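Local coordinates for protein OR486 (Synthetic construct, PDB 4R80) that has no known biological function but was designed from scratch to adopt the cystatin fold, one helix packed on a curved antiparallel beta sheet, at residues Asn23-Val28 with Ile46-Lys51; Arg41-Ile46 with Asn54-Val59. All blocks are in the same frame, centred on the assembly; numbering follows the deposited sequence.

Contact 1. Residues Asn23-Val28 with Ile46-Lys51; sequences NPSSKV and ITENGK
Ile46 pushes its side chain into the bend of Asn23-Val28, the loop that leads from helix 4-22 into strand 28-36. Its CB stands 4.1 Å from Ser26 OG. Here the chain forks: with chi1 at -60°, CG2 lies anti to the backbone N and presses against the serine hydroxyl, CG2 to Ser26 OG 3.1 Å, a close approach for a methyl group. The other branch runs through CG1, which lies near both Ser26 OG and Val28 CG2, and ends in CD1. This last methyl sits squarely over the flat face of the Asn23 amide, 3.8 Å from Asn23 CG and about equally far from the amide oxygen and nitrogen, while Val28 CG2 lies 4.2 Å from the same CD1. The amide is kept in place by Asn23 ND2, which hydrogen-bonds Ile19 O near the end of the helix. In the cystatin fold the helix lies across the sheet, and this loop turns the chain back from one to the other; isoleucine suits this place because its two branches meet different partners while the side chain also packs on Ile19. Serine suits position 26, where a short side chain leaves room for Ile46 CG2 and the Glu48 carboxylate. Farther out, the extended chain of Glu48 lays its carboxylate beside Ser26, OE1 to Ser26 CB 3.3 Å. Ser25, centre of an inverse gamma turn, turns its O to within 2.8 Å of Glu48 OE1; both are acceptors, so this approach is probably unfavourable. Cut back to an alanine here, the side chain would no longer reach Ser26 CB, which would probably open a gap between loop and hairpin. Beyond Glu48 a type I' turn reverses the chain, Asn49 and Gly50 taking the positive phi it requires, and Lys51 N bonds Glu48 O at 3.0 Å.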
loop_
_atom_site.group_PDB
_atom_site.type_symbol
_atom_site.label_atom_id
_atom_site.label_comp_id
_atom_site.label_asym_id
_atom_site.label_seq_id
_atom_site.Cartn_x
_atom_site.Cartn_y
_atom_site.Cartn_z
ATOM N N ASN A 23 -10.623 -3.756 -4.157
ATOM C CA ASN A 23 -10.537 -5.057 -4.810
ATOM C C ASN A 23 -11.051 -6.171 -3.901
ATOM O O ASN A 23 -10.266 -6.911 -3.311
ATOM C CB ASN A 23 -9.098 -5.344 -5.241
ATOM C CG ASN A 23 -8.550 -4.287 -6.182
ATOM O OD1 ASN A 23 -8.665 -4.405 -7.401
ATOM N ND2 ASN A 23 -7.957 -3.241 -5.617
ATOM N N PRO A 24 -12.390 -6.282 -3.793
ATOM C CA PRO A 24 -13.069 -7.199 -2.865
ATOM C C PRO A 24 -12.714 -8.670 -3.043
ATOM O O PRO A 24 -12.329 -9.326 -2.075
ATOM C CB PRO A 24 -14.556 -6.967 -3.180
ATOM C CG PRO A 24 -14.577 -6.383 -4.548
ATOM C CD PRO A 24 -13.338 -5.549 -4.636
ATOM N N SER A 25 -12.836 -9.183 -4.261
ATOM C CA SER A 25 -12.568 -10.592 -4.514
ATOM C C SER A 25 -11.112 -10.799 -4.903
ATOM O O SER A 25 -10.823 -11.425 -5.924
ATOM C CB SER A 25 -13.489 -11.118 -5.616
ATOM O OG SER A 25 -13.086 -10.642 -6.889
ATOM N N SER A 26 -10.202 -10.279 -4.091
ATOM C CA SER A 26 -8.787 -10.324 -4.435
ATOM C C SER A 26 -7.884 -10.635 -3.250
ATOM O O SER A 26 -8.154 -10.233 -2.120
ATOM C CB SER A 26 -8.367 -8.996 -5.072
ATOM O OG SER A 26 -6.959 -8.887 -5.142
ATOM N N LYS A 27 -6.805 -11.366 -3.528
ATOM C CA LYS A 27 -5.747 -11.600 -2.552
ATOM C C LYS A 27 -4.599 -10.624 -2.771
ATOM O O LYS A 27 -3.985 -10.602 -3.836
ATOM C CB LYS A 27 -5.254 -13.051 -2.586
ATOM C CG LYS A 27 -6.070 -14.023 -1.724
ATOM C CD LYS A 27 -7.551 -14.022 -2.054
ATOM C CE LYS A 27 -8.345 -14.757 -0.990
ATOM N NZ LYS A 27 -9.800 -14.804 -1.318
ATOM N N VAL A 28 -4.309 -9.827 -1.749
ATOM C CA VAL A 28 -3.336 -8.750 -1.865
ATOM C C VAL A 28 -2.089 -9.036 -1.037
ATOM O O VAL A 28 -2.172 -9.249 0.172
ATOM C CB VAL A 28 -3.935 -7.413 -1.401
ATOM C CG1 VAL A 28 -2.926 -6.300 -1.582
ATOM C CG2 VAL A 28 -5.215 -7.107 -2.168
ATOM N N ILE A 46 -1.248 -7.745 -7.060
ATOM C CA ILE A 46 -2.456 -8.554 -7.185
ATOM C C ILE A 46 -2.342 -9.502 -8.377
ATOM O O ILE A 46 -1.931 -9.100 -9.465
ATOM C CB ILE A 46 -3.715 -7.673 -7.345
ATOM C CG1 ILE A 46 -3.886 -6.752 -6.135
ATOM C CG2 ILE A 46 -4.963 -8.523 -7.518
ATOM C CD1 ILE A 46 -5.162 -5.947 -6.162
ATOM N N THR A 47 -2.710 -10.765 -8.168
ATOM C CA THR A 47 -2.677 -11.757 -9.238
ATOM C C THR A 47 -3.981 -12.543 -9.272
ATOM O O THR A 47 -4.185 -13.484 -8.508
ATOM C CB THR A 47 -1.495 -12.739 -9.088
ATOM O OG1 THR A 47 -0.261 -12.015 -9.150
ATOM C CG2 THR A 47 -1.519 -13.779 -10.205
ATOM N N GLU A 48 -4.875 -12.134 -10.172
ATOM C CA GLU A 48 -6.191 -12.743 -10.294
ATOM C C GLU A 48 -6.684 -12.692 -11.738
ATOM O O GLU A 48 -6.387 -11.745 -12.469
ATOM C CB GLU A 48 -7.210 -12.066 -9.374
ATOM C CG GLU A 48 -7.445 -10.597 -9.681
ATOM C CD GLU A 48 -8.396 -9.941 -8.697
ATOM O OE1 GLU A 48 -8.927 -10.652 -7.820
ATOM O OE2 GLU A 48 -8.607 -8.714 -8.800
ATOM N N ASN A 49 -7.424 -13.721 -12.138
ATOM C CA ASN A 49 -8.051 -13.786 -13.460
ATOM C C ASN A 49 -7.061 -13.605 -14.607
ATOM O O ASN A 49 -7.338 -12.899 -15.577
ATOM C CB ASN A 49 -9.162 -12.735 -13.570
ATOM C CG ASN A 49 -10.102 -12.759 -12.387
ATOM O OD1 ASN A 49 -9.813 -13.365 -11.353
ATOM N ND2 ASN A 49 -11.239 -12.085 -12.515
ATOM N N GLY A 50 -5.907 -14.255 -14.488
ATOM C CA GLY A 50 -4.888 -14.209 -15.519
ATOM C C GLY A 50 -4.261 -12.843 -15.723
ATOM O O GLY A 50 -3.695 -12.569 -16.781
ATOM N N LYS A 51 -4.364 -11.980 -14.717
ATOM C CA LYS A 51 -3.754 -10.656 -14.786
ATOM C C LYS A 51 -2.859 -10.371 -13.583
ATOM O O LYS A 51 -3.090 -10.881 -12.488
ATOM C CB LYS A 51 -4.817 -9.565 -14.941
ATOM C CG LYS A 51 -5.590 -9.637 -16.249
ATOM C CD LYS A 51 -6.589 -8.497 -16.375
ATOM C CE LYS A 51 -7.263 -8.508 -17.739
ATOM N NZ LYS A 51 -8.271 -7.423 -17.874
#

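Contact 2. Residues Arg41-Ile46 with Asn54-Val59; sequences RVELEI and NITVEV
Val57 and Val42 face each other in the central beta hairpin of the cystatin-type sheet, strands 39-48 and 51-62, whose segments 41-46 and 54-59 run antiparallel at 155°. Two hydrogen-bonded pairs, Val42 with Val57 and Leu44 with Ile55, set the register; Leu44 N to Ile55 O is 2.7 Å and nearly straight. Their branched and apolar side chains suit the side that meets helix 4-22, where Ala15 packs on both valines and Ile19 on Ile55. The main bump, Val57 CG1 (chi1 43°), stands between the backbone N and carbonyl carbon, which turns it into the hollow between Val42 and Leu44, 3.8 Å from Val42 CB and 3.4 Å from Leu44 CD1. One step along, Leu44 and Ile55 abut at their CB atoms, and Ile55 CD1 fills the next dip by meeting Ile46 CD1 at 3.7 Å. The opposite face is partly open, so charged and polar side chains suit it. Glu45 lies alongside Asn54, its carboxylate nearly at right angles to the amide (82°). Arg41 lies alongside Glu58, with Arg41 CG 4.1 Å from Glu58 CG. Arg41 NH1 bonds Gln36 OE1, whereas Arg41 NE forms a long salt bridge, 3.8 Å, to Glu58 OE2.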
loop_
_atom_site.group_PDB
_atom_site.type_symbol
_atom_site.label_atom_id
_atom_site.label_comp_id
_atom_site.label_asym_id
_atom_site.label_seq_id
_atom_site.Cartn_x
_atom_site.Cartn_y
_atom_site.Cartn_z
ATOM N N ARG A 41 6.040 4.595 1.249
ATOM C CA ARG A 41 5.638 3.998 -0.017
ATOM C C ARG A 41 5.465 2.492 0.119
ATOM O O ARG A 41 6.401 1.779 0.476
ATOM C CB ARG A 41 6.656 4.319 -1.114
ATOM C CG ARG A 41 6.699 5.785 -1.514
ATOM C CD ARG A 41 7.704 6.021 -2.628
ATOM N NE ARG A 41 7.685 7.401 -3.103
ATOM C CZ ARG A 41 8.449 8.371 -2.612
ATOM N NH1 ARG A 41 9.297 8.115 -1.626
ATOM N NH2 ARG A 41 8.364 9.599 -3.106
ATOM N N VAL A 42 4.255 2.015 -0.158
ATOM C CA VAL A 42 3.945 0.598 -0.035
ATOM C C VAL A 42 3.649 -0.006 -1.403
ATOM O O VAL A 42 2.743 0.435 -2.111
ATOM C CB VAL A 42 2.742 0.362 0.896
ATOM C CG1 VAL A 42 2.486 -1.126 1.062
ATOM C CG2 VAL A 42 2.979 1.024 2.245
ATOM N N GLU A 43 4.434 -1.014 -1.770
ATOM C CA GLU A 43 4.273 -1.701 -3.042
ATOM C C GLU A 43 3.492 -2.994 -2.839
ATOM O O GLU A 43 3.879 -3.842 -2.035
ATOM C CB GLU A 43 5.649 -2.005 -3.634
ATOM C CG GLU A 43 6.478 -0.759 -3.905
ATOM C CD GLU A 43 7.884 -1.079 -4.371
ATOM O OE1 GLU A 43 8.079 -2.138 -5.003
ATOM O OE2 GLU A 43 8.800 -0.278 -4.087
ATOM N N LEU A 44 2.392 -3.146 -3.572
ATOM C CA LEU A 44 1.559 -4.337 -3.454
ATOM C C LEU A 44 1.330 -4.953 -4.826
ATOM O O LEU A 44 1.380 -4.265 -5.845
ATOM C CB LEU A 44 0.212 -4.004 -2.798
ATOM C CG LEU A 44 0.238 -3.210 -1.489
ATOM C CD1 LEU A 44 0.200 -1.741 -1.804
ATOM C CD2 LEU A 44 -0.925 -3.577 -0.588
ATOM N N GLU A 45 1.075 -6.262 -4.841
ATOM C CA GLU A 45 0.833 -6.983 -6.083
ATOM C C GLU A 45 -0.443 -7.814 -6.001
ATOM O O GLU A 45 -0.692 -8.498 -5.013
ATOM C CB GLU A 45 2.026 -7.886 -6.415
ATOM C CG GLU A 45 1.884 -8.658 -7.723
ATOM C CD GLU A 45 3.158 -9.373 -8.127
ATOM O OE1 GLU A 45 4.200 -9.131 -7.489
ATOM O OE2 GLU A 45 3.117 -10.177 -9.081
ATOM N N ILE A 46 -1.248 -7.745 -7.060
ATOM C CA ILE A 46 -2.456 -8.554 -7.185
ATOM C C ILE A 46 -2.342 -9.502 -8.377
ATOM O O ILE A 46 -1.931 -9.100 -9.465
ATOM C CB ILE A 46 -3.715 -7.673 -7.345
ATOM C CG1 ILE A 46 -3.886 -6.752 -6.135
ATOM C CG2 ILE A 46 -4.963 -8.523 -7.518
ATOM C CD1 ILE A 46 -5.162 -5.947 -6.162
ATOM N N ASN A 54 0.577 -4.377 -10.538
ATOM C CA ASN A 54 1.504 -3.804 -9.571
ATOM C C ASN A 54 0.953 -2.500 -9.013
ATOM O O ASN A 54 0.620 -1.585 -9.766
ATOM C CB ASN A 54 2.869 -3.562 -10.216
ATOM C CG ASN A 54 3.565 -4.848 -10.608
ATOM O OD1 ASN A 54 3.305 -5.908 -10.037
ATOM N ND2 ASN A 54 4.454 -4.765 -11.590
ATOM N N ILE A 55 0.858 -2.416 -7.691
ATOM C CA ILE A 55 0.273 -1.246 -7.050
ATOM C C ILE A 55 1.254 -0.542 -6.122
ATOM O O ILE A 55 1.889 -1.173 -5.277
ATOM C CB ILE A 55 -0.973 -1.631 -6.228
ATOM C CG1 ILE A 55 -1.930 -2.478 -7.070
ATOM C CG2 ILE A 55 -1.662 -0.387 -5.685
ATOM C CD1 ILE A 55 -3.226 -2.816 -6.371
ATOM N N THR A 56 1.383 0.769 -6.300
ATOM C CA THR A 56 2.174 1.597 -5.400
ATOM C C THR A 56 1.282 2.630 -4.719
ATOM O O THR A 56 0.683 3.474 -5.383
ATOM C CB THR A 56 3.305 2.322 -6.148
ATOM O OG1 THR A 56 4.196 1.359 -6.725
ATOM C CG2 THR A 56 4.082 3.220 -5.197
ATOM N N VAL A 57 1.185 2.552 -3.397
ATOM C CA VAL A 57 0.397 3.511 -2.628
ATOM C C VAL A 57 1.263 4.343 -1.685
ATOM O O VAL A 57 2.020 3.805 -0.877
ATOM C CB VAL A 57 -0.728 2.822 -1.843
ATOM C CG1 VAL A 57 -0.206 1.575 -1.209
ATOM C CG2 VAL A 57 -1.306 3.760 -0.793
ATOM N N GLU A 58 1.158 5.662 -1.811
ATOM C CA GLU A 58 1.869 6.584 -0.935
ATOM C C GLU A 58 1.048 6.961 0.298
ATOM O O GLU A 58 -0.008 7.582 0.185
ATOM C CB GLU A 58 2.284 7.838 -1.701
ATOM C CG GLU A 58 3.210 7.557 -2.865
ATOM C CD GLU A 58 3.609 8.817 -3.604
ATOM O OE1 GLU A 58 3.130 9.906 -3.225
ATOM O OE2 GLU A 58 4.401 8.716 -4.564
ATOM N N VAL A 59 1.536 6.570 1.472
ATOM C CA VAL A 59 0.867 6.887 2.729
ATOM C C VAL A 59 1.601 8.024 3.429
ATOM O O VAL A 59 2.827 8.011 3.542
ATOM C CB VAL A 59 0.824 5.663 3.663
ATOM C CG1 VAL A 59 0.054 5.988 4.932
ATOM C CG2 VAL A 59 0.207 4.468 2.944
#

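How the contacts relate
Both contacts use strand 39-48 and share Ile46, but they sit at different depths. Contact 2 lies about 4 Å from the centre of the chain (centre to centre), whereas contact 1 lies about 15 Å out, at the sheet's end, where an irregular loop meets a strand end and turn mainly through side-chain packing and buries less than half as much surface. Contact 2 rests on paired backbones between an apolar and a polar face, contact 1 on a few side chains wedged against a loop. They touch where Val28 CG1 packs on Leu44 CD2 at 3.5 Å, which carries the apolar layer beneath the helix from the hairpin toward the loop.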